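Local structure of N-acetyltransferase domain-containing protein (Deinococcus radiodurans, 3S6F) at residues A[118-122]-A[123-127]. The protein binds coenzyme A and probably transfers an acetyl group from acetyl-CoA to the amine of an unidentified substrate. Sequence-based numbering, arbitrary orientation. Where two conformers were deposited one is given.
Sequences PFYER and LGLKR. With COA (coenzyme A), chain B.
Tyr120 O takes two backbone bonds at the C-terminal end of helix 117-122. Leu125 N donates over 3.2 Å to Tyr120 O, and Leu123 N donates to it weakly. Gly124 N donates to Glu121 O at 2.9 Å. Gly124 has positive phi (98°), and the turn is a Schellman motif. At these backbone angles a CB would be jammed against the preceding carbonyl oxygen, which explains the glycine.

Water joins the polar groups. One molecule donates to both Glu121 O and Leu125 O and accepts from Lys126 NZ, so it bridges the helix end and the start of the strand. A second donates to Glu121 OE2, 2.6 Å away, and accepts from Arg127 NH1 in the guanidinium plane. The carboxylate and guanidinium planes stand 78° apart. Their charged atoms do not touch, and Arg127 NH2 is hydrogen-bonded to Asn129 OD1 of the second subunit.

The apolar contacts lie on the other side of the turn. Leu123 CD1 makes an off-centre CH-pi contact with Phe119, 4.3 Å from the ring centroid; its nearest ring atom is Phe119 CE2 at 3.8 Å. With chi1 at 168°, CG of Phe119 points away from its own backbone N, and the ring reaches coenzyme A, with Phe119 CE1 3.6 Å from COA O3A. With the ring cut back to an alanine, Leu123 CD1 is likely to lose its aromatic partner and a gap to open beside the pyrophosphate. Leu125 CD2 packs 4.3 Å from Tyr120 CD1.

Phe119 and Leu123 also touch Ser92 of helix 90-102, and Tyr120 and Leu125 touch Leu110 of strand 107-112. Lys126 and Arg127, at the start of strand 126-134, pair antiparallel with a strand of the second subunit, so the turn links the coenzyme A pocket of the GNAT fold to the dimer interface.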
loop_
_atom_site.group_PDB
_atom_site.type_symbol
_atom_site.label_atom_id
_atom_site.label_comp_id
_atom_site.label_asym_id
_atom_site.label_seq_id
_atom_site.Cartn_x
_atom_site.Cartn_y
_atom_site.Cartn_z
ATOM N N PRO A 118 3.860 13.886 -14.022
ATOM C CA PRO A 118 3.129 15.148 -14.017
ATOM C C PRO A 118 1.633 15.025 -13.704
ATOM O O PRO A 118 1.074 15.891 -13.041
ATOM C CB PRO A 118 3.380 15.723 -15.438
ATOM C CG PRO A 118 4.638 15.074 -15.888
ATOM C CD PRO A 118 4.644 13.696 -15.251
ATOM N N PHE A 119 1.010 13.924 -14.112
ATOM C CA PHE A 119 -0.390 13.676 -13.787
ATOM C C PHE A 119 -0.592 13.724 -12.260
ATOM O O PHE A 119 -1.546 14.303 -11.763
ATOM C CB PHE A 119 -0.804 12.327 -14.378
ATOM C CG PHE A 119 -2.125 11.825 -13.867
ATOM C CD1 PHE A 119 -3.304 12.221 -14.460
ATOM C CD2 PHE A 119 -2.215 10.933 -12.827
ATOM C CE1 PHE A 119 -4.539 11.796 -13.980
ATOM C CE2 PHE A 119 -3.462 10.533 -12.379
ATOM C CZ PHE A 119 -4.606 10.912 -12.921
ATOM N N TYR A 120 0.301 13.061 -11.552
ATOM C CA TYR A 120 0.200 12.998 -10.105
ATOM C C TYR A 120 0.626 14.298 -9.418
ATOM O O TYR A 120 0.037 14.705 -8.416
ATOM C CB TYR A 120 0.987 11.808 -9.547
ATOM C CG TYR A 120 0.393 10.483 -9.942
ATOM C CD1 TYR A 120 -0.820 10.078 -9.402
ATOM C CD2 TYR A 120 1.032 9.619 -10.818
ATOM C CE1 TYR A 120 -1.417 8.860 -9.750
ATOM C CE2 TYR A 120 0.445 8.383 -11.156
ATOM C CZ TYR A 120 -0.766 8.019 -10.619
ATOM O OH TYR A 120 -1.328 6.794 -10.919
ATOM N N GLU A 121 1.623 14.989 -9.972
ATOM C CA GLU A 121 2.033 16.272 -9.398
ATOM C C GLU A 121 0.888 17.275 -9.483
ATOM O O GLU A 121 0.664 18.061 -8.539
ATOM C CB GLU A 121 3.285 16.810 -10.071
ATOM C CG GLU A 121 4.505 15.989 -9.645
ATOM C CD GLU A 121 5.823 16.418 -10.244
ATOM O OE1 GLU A 121 5.796 16.912 -11.396
ATOM O OE2 GLU A 121 6.874 16.188 -9.574
ATOM N N ARG A 122 0.106 17.226 -10.582
ATOM C CA ARG A 122 -1.002 18.184 -10.688
ATOM C C ARG A 122 -2.114 17.926 -9.677
ATOM O O ARG A 122 -2.876 18.840 -9.333
ATOM C CB ARG A 122 -1.542 18.231 -12.114
ATOM C CG ARG A 122 -0.582 18.932 -13.069
ATOM C CD ARG A 122 -1.125 19.042 -14.515
ATOM N NE ARG A 122 -0.097 18.670 -15.504
ATOM C CZ ARG A 122 -0.103 17.567 -16.250
ATOM N NH1 ARG A 122 -1.096 16.678 -16.195
ATOM N NH2 ARG A 122 0.890 17.369 -17.101
ATOM N N LEU A 123 -2.185 16.702 -9.150
ATOM C CA LEU A 123 -3.114 16.372 -8.071
ATOM C C LEU A 123 -2.589 16.740 -6.653
ATOM O O LEU A 123 -3.268 16.505 -5.630
ATOM C CB LEU A 123 -3.458 14.887 -8.116
ATOM C CG LEU A 123 -4.271 14.433 -9.318
ATOM C CD1 LEU A 123 -4.205 12.947 -9.511
ATOM C CD2 LEU A 123 -5.702 14.872 -9.102
ATOM N N GLY A 124 -1.375 17.263 -6.586
ATOM C CA GLY A 124 -0.750 17.663 -5.320
ATOM C C GLY A 124 0.204 16.663 -4.706
ATOM O O GLY A 124 0.715 16.904 -3.623
ATOM N N LEU A 125 0.453 15.551 -5.380
ATOM C CA LEU A 125 1.358 14.545 -4.825
ATOM C C LEU A 125 2.802 14.979 -5.036
ATOM O O LEU A 125 3.116 15.666 -6.013
ATOM C CB LEU A 125 1.115 13.148 -5.410
ATOM C CG LEU A 125 -0.176 12.453 -4.936
ATOM C CD1 LEU A 125 -1.446 13.043 -5.519
ATOM C CD2 LEU A 125 -0.104 10.946 -5.243
ATOM N N LYS A 126 3.656 14.594 -4.106
ATOM C CA LYS A 126 5.077 14.853 -4.172
ATOM C C LYS A 126 5.828 13.599 -4.526
ATOM O O LYS A 126 5.250 12.523 -4.537
ATOM C CB LYS A 126 5.532 15.494 -2.855
ATOM C CG LYS A 126 4.845 16.861 -2.571
ATOM C CD LYS A 126 4.960 17.886 -3.727
ATOM C CE LYS A 126 4.349 19.260 -3.335
ATOM N NZ LYS A 126 3.617 19.972 -4.456
ATOM N N ARG A 127 7.102 13.714 -4.829
ATOM C CA ARG A 127 7.867 12.659 -5.435
ATOM C C ARG A 127 9.007 12.186 -4.532
ATOM O O ARG A 127 9.802 13.018 -4.047
ATOM C CB ARG A 127 8.425 13.229 -6.736
ATOM C CG ARG A 127 9.009 12.272 -7.693
ATOM C CD ARG A 127 9.498 13.003 -8.993
ATOM N NE ARG A 127 10.044 12.054 -9.961
ATOM C CZ ARG A 127 10.437 12.367 -11.193
ATOM N NH1 ARG A 127 10.370 13.624 -11.614
ATOM N NH2 ARG A 127 10.911 11.422 -11.991
HETATM N N1A COA B . 2.422 10.063 -20.606
HETATM C C2A COA B . 2.348 11.437 -20.527
HETATM N N3A COA B . 1.280 12.078 -19.942
HETATM C C4A COA B . 0.268 11.317 -19.454
HETATM C C5A COA B . 0.304 9.930 -19.550
HETATM C C6A COA B . 1.409 9.291 -20.109
HETATM N N6A COA B . 1.502 7.957 -20.181
HETATM N N7A COA B . -0.839 9.457 -18.986
HETATM C C8A COA B . -1.569 10.514 -18.568
HETATM N N9A COA B . -0.902 11.672 -18.852
HETATM C C1B COA B . -1.319 13.034 -18.525
HETATM C C2B COA B . -1.517 13.892 -19.767
HETATM O O2B COA B . -1.155 15.184 -19.390
HETATM C C3B COA B . -3.014 13.868 -20.035
HETATM O O3B COA B . -3.493 14.986 -20.762
HETATM P P3B COA B . -3.728 14.883 -22.365
HETATM O O7A COA B . -2.391 14.529 -22.965
HETATM O O8A COA B . -4.742 13.796 -22.618
HETATM O O9A COA B . -4.222 16.251 -22.772
HETATM C C4B COA B . -3.518 13.817 -18.602
HETATM O O4B COA B . -2.574 13.026 -17.891
HETATM C C5B COA B . -4.906 13.218 -18.475
HETATM O O5B COA B . -5.422 13.526 -17.192
HETATM P P1A COA B . -6.952 13.109 -16.887
HETATM O O1A COA B . -7.243 13.660 -15.536
HETATM O O2A COA B . -7.881 13.462 -18.012
HETATM O O3A COA B . -6.786 11.530 -16.726
HETATM P P2A COA B . -7.212 10.362 -17.741
HETATM O O4A COA B . -6.683 10.649 -19.095
HETATM O O5A COA B . -8.676 10.136 -17.588
HETATM O O6A COA B . -6.457 9.153 -17.038
HETATM C CBP COA B . -4.509 7.823 -16.651
HETATM C CCP COA B . -5.062 9.236 -16.745
HETATM C CDP COA B . -5.270 7.052 -15.556
HETATM C CEP COA B . -3.015 7.899 -16.263
HETATM C CAP COA B . -4.695 7.190 -18.041
HETATM O OAP COA B . -3.797 7.754 -18.979
HETATM C C9P COA B . -4.459 5.698 -17.988
HETATM O O9P COA B . -5.444 4.871 -17.658
HETATM N N8P COA B . -3.279 5.199 -18.328
HETATM C C7P COA B . -3.003 3.767 -18.293
HETATM C C6P COA B . -2.795 3.205 -16.879
HETATM C C5P COA B . -1.865 4.085 -16.094
HETATM O O5P COA B . -0.805 4.461 -16.603
HETATM N N4P COA B . -2.266 4.393 -14.852
HETATM C C3P COA B . -1.402 5.013 -13.876
HETATM C C2P COA B . -1.000 3.946 -12.859
HETATM S S1P COA B . 0.142 2.697 -13.541
HETATM O O HOH W 1 2.538 18.305 -6.478
HETATM O O HOH W 2 9.289 15.942 -10.438
#